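Local coordinates for protein NADH kinase POS5, mitochondrial (Saccharomyces cerevisiae, PDB 3AFO) that phosphorylates NADH and, with a twofold lower preference, NAD(+) at the expense of ATP, as a mitochondrial enzyme and key source of the cellular reductant NADPH, at residues L35-P40 and Q166-S171; H184-D189 and E316-N321. All blocks are in the same frame, centred on the assembly; numbering follows the deposited sequence.

How the contacts relate
Contacts 1 and 2 lie on opposite sides of the chain's centre, 39 Å apart between their centres and about 20 Å at their nearest atoms, so neither touches the other. One element ties them together: strand 174-186, which follows helix 161-169 in the chain, starts just past contact 1, pairs with strand 33-36, and runs on to supply the first segment of contact 2. Contact 1 thus fixes a helix end beside the sheet, whereas contact 2 is a pairing within that same sheet, against strand 316-321. Contact 2 stands back from the bound NADH, with the I317 side chain about 14 Å away.

Contact 1. Residues L35-P40 and Q166-S171; sequences LIWQNP and QEVISS
A Schellman motif closes helix 161-169 here, and its C-prime residue, S171, with positive phi, meets L35-W37. Within the motif S171 N bonds to V168 O and R172 N to E167 O, and the turn brings the S171 side chain up against the strand. S171 OG accepts a nearly straight hydrogen bond from W37 N at 3.0 Å (165° at the hydrogen). The same serine's CA sits 3.4 Å from L35 O, a CA-H...O contact. The indole makes the second link: W37 NE1 donates to V168 O at 2.9 Å. That oxygen lies in the ring plane, yet the donor stands above the carbonyl plane, 46° out of it, while S171 N arrives from the opposite face. The helix-end carbonyl is therefore gripped from both faces, and a water adds a third donor, bridging V168 O and L35 O. Apolar contacts add to these bonds: V168 CG1, anti to its own N (chi1 170°), lies 4.1 Å from L35 CD2 and 4.2 Å from W37 CZ2. Around the strand, L35 also packs on F24 and P141, and its backbone pairs with A173, where the chain leaves the helix for strand 174-186. Within 35-40 itself, L35 CD1 lies over one face of the indole, 4.1 Å above its plane and offset toward the rim.

Contact 2. Residues H184-D189 and E316-N321; sequences HLKKKD and EIYVIN
Four backbone hydrogen bonds hold H184-K186 against E316-Y318. H184 N donates to Y318 O at 2.7 Å, almost straight (173° at the hydrogen), and Y318 N returns a bond to H184 O. Two residues along, K186 N meets E316 O at 2.8 Å, while E316 N reaches K186 O. Beyond the backbone, the side chains of K186, E316 and Y318 gather. K186 and E316 run alongside each other in the same direction, but the salt bridge from K186 NZ to E316 OE1 is long, 3.8 Å, and tied to one of the lysine's two conformers. The firmer partner of the carboxylate is R283 of strand 282-286, which pairs with E316 OE2 and would probably favour its ionised form; Y318 OH adds a weak hydrogen bond to OE1. The pairing is antiparallel, with H184-Y318 and K186-E316 as hydrogen-bonded pairs around the non-hydrogen-bonded pair L185-I317, inside a sheet where strand 282-286 takes the far edge of 316-321. On the face that carries H184, K186, E316 and Y318, the tyrosine ring has H184 O in plane at its edge, and K186 CB comes to the same ring's rim at 4.1 Å from CE2. The imidazole's ND1 is buried here without a partner. On the other face, with CG anti to the backbone N (chi1 172°), the end of L185 leans toward the partner strand and CD1 meets I317 CG2 at 3.8 Å; I317 packs onward against I202 and L204 of strand 201-205.

Contact 1. Residues L35-P40 and Q166-S171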
ATOM      1  N   LEU A  35      -4.250  12.383  37.497  1.00 32.26           N
ATOM      2  CA  LEU A  35      -4.141  13.832  37.611  1.00 32.49           C
ATOM      3  C   LEU A  35      -4.547  14.272  39.030  1.00 32.81           C
ATOM      4  O   LEU A  35      -5.722  14.254  39.387  1.00 32.59           O
ATOM      5  CB  LEU A  35      -5.007  14.521  36.545  1.00 32.41           C
ATOM      6  CG  LEU A  35      -5.185  16.050  36.549  1.00 32.74           C
ATOM      7  CD1 LEU A  35      -3.874  16.776  36.426  1.00 33.36           C
ATOM      8  CD2 LEU A  35      -6.118  16.491  35.441  1.00 32.65           C
ATOM      9  N   ILE A  36      -3.559  14.639  39.836  1.00 33.39           N
ATOM     10  CA  ILE A  36      -3.805  15.032  41.225  1.00 34.17           C
ATOM     11  C   ILE A  36      -3.314  16.460  41.411  1.00 34.47           C
ATOM     12  O   ILE A  36      -2.135  16.760  41.202  1.00 34.98           O
ATOM     13  CB  ILE A  36      -3.169  14.027  42.243  1.00 34.55           C
ATOM     14  CG1 ILE A  36      -3.764  12.627  42.034  1.00 34.40           C
ATOM     15  CG2 ILE A  36      -3.420  14.472  43.701  1.00 34.09           C
ATOM     16  CD1 ILE A  36      -2.972  11.493  42.645  1.00 37.60           C
ATOM     17  N   TRP A  37      -4.243  17.339  41.762  1.00 34.71           N
ATOM     18  CA  TRP A  37      -3.953  18.752  41.921  1.00 35.45           C
ATOM     19  C   TRP A  37      -3.223  18.997  43.241  1.00 36.43           C
ATOM     20  O   TRP A  37      -3.750  18.685  44.310  1.00 36.57           O
ATOM     21  CB  TRP A  37      -5.251  19.564  41.850  1.00 35.25           C
ATOM     22  CG  TRP A  37      -5.987  19.381  40.541  1.00 33.93           C
ATOM     23  CD1 TRP A  37      -7.091  18.607  40.315  1.00 33.13           C
ATOM     24  CD2 TRP A  37      -5.648  19.972  39.282  1.00 32.82           C
ATOM     25  NE1 TRP A  37      -7.465  18.681  38.990  1.00 32.18           N
ATOM     26  CE2 TRP A  37      -6.597  19.518  38.336  1.00 32.44           C
ATOM     27  CE3 TRP A  37      -4.639  20.850  38.862  1.00 31.78           C
ATOM     28  CZ2 TRP A  37      -6.562  19.909  36.997  1.00 31.98           C
ATOM     29  CZ3 TRP A  37      -4.607  21.237  37.534  1.00 31.62           C
ATOM     30  CH2 TRP A  37      -5.561  20.768  36.616  1.00 31.46           C
ATOM     31  N   GLN A  38      -2.001  19.524  43.164  1.00 37.26           N
ATOM     32  CA  GLN A  38      -1.277  19.906  44.383  1.00 38.40           C
ATOM     33  C   GLN A  38      -1.908  21.160  45.003  1.00 38.11           C
ATOM     34  O   GLN A  38      -2.305  21.135  46.168  1.00 38.47           O
ATOM     35  CB  GLN A  38       0.227  20.073  44.150  1.00 38.51           C
ATOM     36  CG  GLN A  38       1.011  20.095  45.471  1.00 41.13           C
ATOM     37  CD  GLN A  38       2.515  20.159  45.294  1.00 43.55           C
ATOM     38  OE1 GLN A  38       3.050  21.066  44.647  1.00 45.00           O
ATOM     39  NE2 GLN A  38       3.213  19.204  45.894  1.00 45.52           N
ATOM     40  N   ASN A  39      -2.002  22.239  44.223  1.00 37.85           N
ATOM     41  CA  ASN A  39      -2.891  23.356  44.556  1.00 37.50           C
ATOM     42  C   ASN A  39      -4.240  23.067  43.901  1.00 36.63           C
ATOM     43  O   ASN A  39      -4.269  22.566  42.780  1.00 36.19           O
ATOM     44  CB  ASN A  39      -2.376  24.701  44.009  1.00 38.16           C
ATOM     45  CG  ASN A  39      -0.861  24.837  44.054  1.00 39.55           C
ATOM     46  OD1 ASN A  39      -0.175  24.145  44.803  1.00 41.91           O
ATOM     47  ND2 ASN A  39      -0.335  25.746  43.246  1.00 40.56           N
ATOM     48  N   PRO A  40      -5.358  23.384  44.587  1.00 35.96           N
ATOM     49  CA  PRO A  40      -6.686  23.149  43.997  1.00 35.13           C
ATOM     50  C   PRO A  40      -6.870  23.786  42.610  1.00 34.23           C
ATOM     51  O   PRO A  40      -6.312  24.848  42.328  1.00 33.95           O
ATOM     52  CB  PRO A  40      -7.640  23.785  45.016  1.00 35.23           C
ATOM     53  CG  PRO A  40      -6.890  23.694  46.333  1.00 35.32           C
ATOM     54  CD  PRO A  40      -5.454  23.943  45.954  1.00 36.12           C
ATOM     55  N   GLN A 166     -16.362  17.156  37.323  0.50 29.32           N
ATOM     56  CA  GLN A 166     -16.420  16.696  38.721  0.50 29.72           C
ATOM     57  C   GLN A 166     -15.237  15.773  39.063  0.50 29.78           C
ATOM     58  O   GLN A 166     -14.549  15.968  40.064  0.50 29.81           O
ATOM     59  CB  GLN A 166     -17.752  15.965  38.962  0.50 29.78           C
ATOM     60  CG  GLN A 166     -18.197  15.822  40.423  0.50 30.36           C
ATOM     61  CD  GLN A 166     -19.611  15.263  40.553  0.50 30.85           C
ATOM     62  OE1 GLN A 166     -19.858  14.081  40.286  0.50 30.41           O
ATOM     63  NE2 GLN A 166     -20.546  16.113  40.971  0.50 31.14           N
ATOM     64  N   GLU A 167     -15.001  14.782  38.207  1.00 29.82           N
ATOM     65  CA  GLU A 167     -13.913  13.804  38.390  1.00 30.16           C
ATOM     66  C   GLU A 167     -12.549  14.469  38.283  1.00 29.98           C
ATOM     67  O   GLU A 167     -11.622  14.146  39.045  1.00 30.19           O
ATOM     68  CB  GLU A 167     -14.017  12.655  37.373  1.00 30.68           C
ATOM     69  CG  GLU A 167     -15.247  11.754  37.541  1.00 32.41           C
ATOM     70  CD  GLU A 167     -15.442  11.260  38.979  1.00 35.24           C
ATOM     71  OE1 GLU A 167     -14.531  10.602  39.530  1.00 36.36           O
ATOM     72  OE2 GLU A 167     -16.512  11.536  39.564  1.00 36.75           O
ATOM     73  N   VAL A 168     -12.436  15.406  37.341  1.00 29.58           N
ATOM     74  CA  VAL A 168     -11.188  16.099  37.089  1.00 29.31           C
ATOM     75  C   VAL A 168     -10.800  16.950  38.301  1.00 29.91           C
ATOM     76  O   VAL A 168      -9.714  16.781  38.842  1.00 29.74           O
ATOM     77  CB  VAL A 168     -11.244  16.947  35.794  1.00 29.17           C
ATOM     78  CG1 VAL A 168     -10.012  17.855  35.674  1.00 28.17           C
ATOM     79  CG2 VAL A 168     -11.375  16.034  34.544  1.00 29.42           C
ATOM     80  N   ILE A 169     -11.696  17.839  38.731  1.00 30.23           N
ATOM     81  CA  ILE A 169     -11.408  18.767  39.832  1.00 30.95           C
ATOM     82  C   ILE A 169     -11.176  18.051  41.180  1.00 30.98           C
ATOM     83  O   ILE A 169     -10.406  18.518  42.013  1.00 31.39           O
ATOM     84  CB  ILE A 169     -12.493  19.908  39.919  1.00 30.88           C
ATOM     85  CG1 ILE A 169     -12.072  21.011  40.903  1.00 31.87           C
ATOM     86  CG2 ILE A 169     -13.898  19.348  40.217  1.00 31.12           C
ATOM     87  CD1 ILE A 169     -12.755  22.363  40.633  1.00 32.71           C
ATOM     88  N   SER A 170     -11.819  16.904  41.371  1.00 31.72           N
ATOM     89  CA  SER A 170     -11.676  16.127  42.600  1.00 31.93           C
ATOM     90  C   SER A 170     -10.435  15.226  42.599  1.00 31.81           C
ATOM     91  O   SER A 170     -10.308  14.350  43.454  1.00 31.90           O
ATOM     92  CB  SER A 170     -12.902  15.249  42.820  1.00 32.09           C
ATOM     93  OG  SER A 170     -14.106  15.981  42.677  1.00 34.15           O
ATOM     94  N   SER A 171      -9.535  15.437  41.641  1.00 31.24           N
ATOM     95  CA  SER A 171      -8.315  14.616  41.495  1.00 30.80           C
ATOM     96  C   SER A 171      -8.584  13.118  41.290  1.00 30.15           C
ATOM     97  O   SER A 171      -7.791  12.279  41.727  1.00 30.27           O
ATOM     98  CB  SER A 171      -7.345  14.840  42.675  1.00 30.67           C
ATOM     99  OG  SER A 171      -6.890  16.181  42.722  1.00 30.61           O
TER
HETATM  100  O   HOH W   1      -8.251  14.643  38.211  1.00 23.50           O

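Contact 2. Residues H184-D189 and E316-N321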
ATOM      1  N   HIS A 184      12.435  23.246  13.949  1.00 24.69           N
ATOM      2  CA  HIS A 184      13.344  24.393  13.895  1.00 25.15           C
ATOM      3  C   HIS A 184      13.535  24.785  12.435  1.00 24.86           C
ATOM      4  O   HIS A 184      14.137  24.034  11.663  1.00 24.82           O
ATOM      5  CB  HIS A 184      14.696  24.031  14.516  1.00 25.52           C
ATOM      6  CG  HIS A 184      14.642  23.777  15.990  1.00 26.79           C
ATOM      7  ND1 HIS A 184      13.839  22.807  16.554  1.00 29.04           N
ATOM      8  CD2 HIS A 184      15.301  24.359  17.017  1.00 28.01           C
ATOM      9  CE1 HIS A 184      13.997  22.814  17.865  1.00 28.39           C
ATOM     10  NE2 HIS A 184      14.884  23.741  18.170  1.00 29.65           N
ATOM     11  N   LEU A 185      12.996  25.934  12.041  1.00 24.86           N
ATOM     12  CA  LEU A 185      13.183  26.422  10.675  1.00 25.12           C
ATOM     13  C   LEU A 185      14.399  27.336  10.578  1.00 26.06           C
ATOM     14  O   LEU A 185      14.482  28.345  11.280  1.00 26.29           O
ATOM     15  CB  LEU A 185      11.925  27.128  10.161  1.00 24.75           C
ATOM     16  CG  LEU A 185      12.025  27.869   8.818  1.00 24.79           C
ATOM     17  CD1 LEU A 185      12.239  26.912   7.650  1.00 24.56           C
ATOM     18  CD2 LEU A 185      10.791  28.721   8.564  1.00 26.09           C
ATOM     19  N   LYS A 186      15.338  26.960   9.712  0.50 26.45           N
ATOM     20  CA  LYS A 186      16.531  27.752   9.435  0.50 27.00           C
ATOM     21  C   LYS A 186      16.489  28.213   7.988  0.50 27.22           C
ATOM     22  O   LYS A 186      16.730  27.420   7.071  0.50 27.42           O
ATOM     23  CB  LYS A 186      17.788  26.916   9.669  0.50 26.95           C
ATOM     24  CG  LYS A 186      19.104  27.636   9.374  0.50 27.55           C
ATOM     25  CD  LYS A 186      20.229  26.621   9.198  0.50 27.56           C
ATOM     26  CE  LYS A 186      21.569  27.280   8.915  0.50 28.23           C
ATOM     27  NZ  LYS A 186      22.383  26.446   7.972  0.50 28.16           N
ATOM     28  N   LYS A 187      16.178  29.491   7.783  1.00 27.28           N
ATOM     29  CA  LYS A 187      16.082  30.054   6.429  1.00 28.01           C
ATOM     30  C   LYS A 187      17.448  30.067   5.726  1.00 28.54           C
ATOM     31  O   LYS A 187      18.486  30.141   6.377  1.00 28.77           O
ATOM     32  CB  LYS A 187      15.475  31.472   6.461  1.00 28.21           C
ATOM     33  CG  LYS A 187      14.041  31.599   7.026  1.00 27.89           C
ATOM     34  CD  LYS A 187      12.968  31.005   6.113  1.00 29.27           C
ATOM     35  CE  LYS A 187      12.765  31.812   4.846  1.00 30.29           C
ATOM     36  NZ  LYS A 187      11.707  31.198   3.994  1.00 30.97           N
ATOM     37  N   LYS A 188      17.433  29.939   4.400  1.00 29.31           N
ATOM     38  CA  LYS A 188      18.618  30.165   3.569  1.00 30.39           C
ATOM     39  C   LYS A 188      19.173  31.548   3.880  1.00 30.47           C
ATOM     40  O   LYS A 188      18.404  32.526   3.947  1.00 30.12           O
ATOM     41  CB  LYS A 188      18.234  30.139   2.089  1.00 30.41           C
ATOM     42  CG  LYS A 188      19.404  30.183   1.123  1.00 32.60           C
ATOM     43  CD  LYS A 188      18.914  30.498  -0.288  1.00 34.88           C
ATOM     44  CE  LYS A 188      20.027  30.345  -1.309  1.00 38.58           C
ATOM     45  NZ  LYS A 188      21.115  31.338  -1.104  1.00 40.19           N
ATOM     46  N   ASP A 189      20.493  31.613   4.057  1.00 30.75           N
ATOM     47  CA  ASP A 189      21.220  32.858   4.355  1.00 31.77           C
ATOM     48  C   ASP A 189      20.933  33.357   5.767  1.00 31.91           C
ATOM     49  O   ASP A 189      21.101  34.537   6.068  1.00 32.13           O
ATOM     50  CB  ASP A 189      20.911  33.964   3.326  1.00 31.77           C
ATOM     51  CG  ASP A 189      21.326  33.594   1.919  1.00 33.16           C
ATOM     52  OD1 ASP A 189      22.160  32.672   1.751  1.00 34.25           O
ATOM     53  OD2 ASP A 189      20.819  34.243   0.973  1.00 34.50           O
ATOM     54  N   GLU A 316      16.058  24.968   5.473  1.00 23.72           N
ATOM     55  CA  GLU A 316      16.037  23.652   6.125  1.00 24.00           C
ATOM     56  C   GLU A 316      15.128  23.680   7.324  1.00 23.13           C
ATOM     57  O   GLU A 316      15.018  24.715   8.008  1.00 23.21           O
ATOM     58  CB  GLU A 316      17.409  23.249   6.659  1.00 24.50           C
ATOM     59  CG  GLU A 316      18.564  23.280   5.699  1.00 27.69           C
ATOM     60  CD  GLU A 316      19.877  23.120   6.443  1.00 30.93           C
ATOM     61  OE1 GLU A 316      19.955  23.563   7.606  1.00 33.18           O
ATOM     62  OE2 GLU A 316      20.833  22.557   5.879  1.00 34.81           O
ATOM     63  N   ILE A 317      14.501  22.539   7.602  1.00 22.05           N
ATOM     64  CA  ILE A 317      13.885  22.316   8.902  1.00 21.68           C
ATOM     65  C   ILE A 317      14.634  21.232   9.667  1.00 21.84           C
ATOM     66  O   ILE A 317      15.116  20.271   9.071  1.00 21.10           O
ATOM     67  CB  ILE A 317      12.354  21.988   8.820  1.00 21.75           C
ATOM     68  CG1 ILE A 317      12.074  20.765   7.925  1.00 21.24           C
ATOM     69  CG2 ILE A 317      11.567  23.216   8.322  1.00 21.18           C
ATOM     70  CD1 ILE A 317      10.623  20.229   8.042  1.00 19.67           C
ATOM     71  N   TYR A 318      14.742  21.423  10.983  1.00 21.72           N
ATOM     72  CA  TYR A 318      15.277  20.433  11.907  1.00 22.46           C
ATOM     73  C   TYR A 318      14.128  19.967  12.781  1.00 22.42           C
ATOM     74  O   TYR A 318      13.375  20.788  13.315  1.00 23.26           O
ATOM     75  CB  TYR A 318      16.366  21.033  12.799  1.00 23.08           C
ATOM     76  CG  TYR A 318      17.608  21.464  12.069  1.00 24.92           C
ATOM     77  CD1 TYR A 318      18.790  20.726  12.164  1.00 27.01           C
ATOM     78  CD2 TYR A 318      17.608  22.619  11.280  1.00 27.45           C
ATOM     79  CE1 TYR A 318      19.947  21.134  11.485  1.00 28.50           C
ATOM     80  CE2 TYR A 318      18.755  23.036  10.607  1.00 27.74           C
ATOM     81  CZ  TYR A 318      19.916  22.293  10.714  1.00 29.81           C
ATOM     82  OH  TYR A 318      21.028  22.710  10.026  1.00 31.25           O
ATOM     83  N   VAL A 319      13.966  18.655  12.908  1.00 21.46           N
ATOM     84  CA  VAL A 319      12.853  18.113  13.670  1.00 21.17           C
ATOM     85  C   VAL A 319      13.361  17.138  14.709  1.00 21.10           C
ATOM     86  O   VAL A 319      14.102  16.199  14.392  1.00 20.83           O
ATOM     87  CB  VAL A 319      11.785  17.451  12.755  1.00 21.13           C
ATOM     88  CG1 VAL A 319      10.698  16.798  13.594  1.00 21.80           C
ATOM     89  CG2 VAL A 319      11.157  18.483  11.816  1.00 20.48           C
ATOM     90  N   ILE A 320      12.970  17.382  15.955  1.00 21.41           N
ATOM     91  CA  ILE A 320      13.354  16.543  17.076  1.00 21.64           C
ATOM     92  C   ILE A 320      12.149  16.404  17.999  1.00 22.74           C
ATOM     93  O   ILE A 320      11.211  17.202  17.945  1.00 22.59           O
ATOM     94  CB  ILE A 320      14.553  17.151  17.911  1.00 21.11           C
ATOM     95  CG1 ILE A 320      14.260  18.595  18.370  1.00 21.92           C
ATOM     96  CG2 ILE A 320      15.883  17.070  17.149  1.00 21.58           C
ATOM     97  CD1 ILE A 320      15.188  19.106  19.521  1.00 21.54           C
ATOM     98  N   ASN A 321      12.187  15.388  18.855  0.50 23.18           N
ATOM     99  CA  ASN A 321      11.249  15.273  19.954  0.50 24.13           C
ATOM    100  C   ASN A 321      11.593  16.320  21.010  0.50 24.88           C
ATOM    101  O   ASN A 321      12.760  16.703  21.147  0.50 24.70           O
ATOM    102  CB  ASN A 321      11.351  13.877  20.570  0.50 24.06           C
ATOM    103  CG  ASN A 321      10.124  13.501  21.366  0.50 24.04           C
ATOM    104  OD1 ASN A 321      10.224  13.028  22.499  0.50 24.95           O
ATOM    105  ND2 ASN A 321       8.955  13.713  20.780  0.50 23.23           N
TER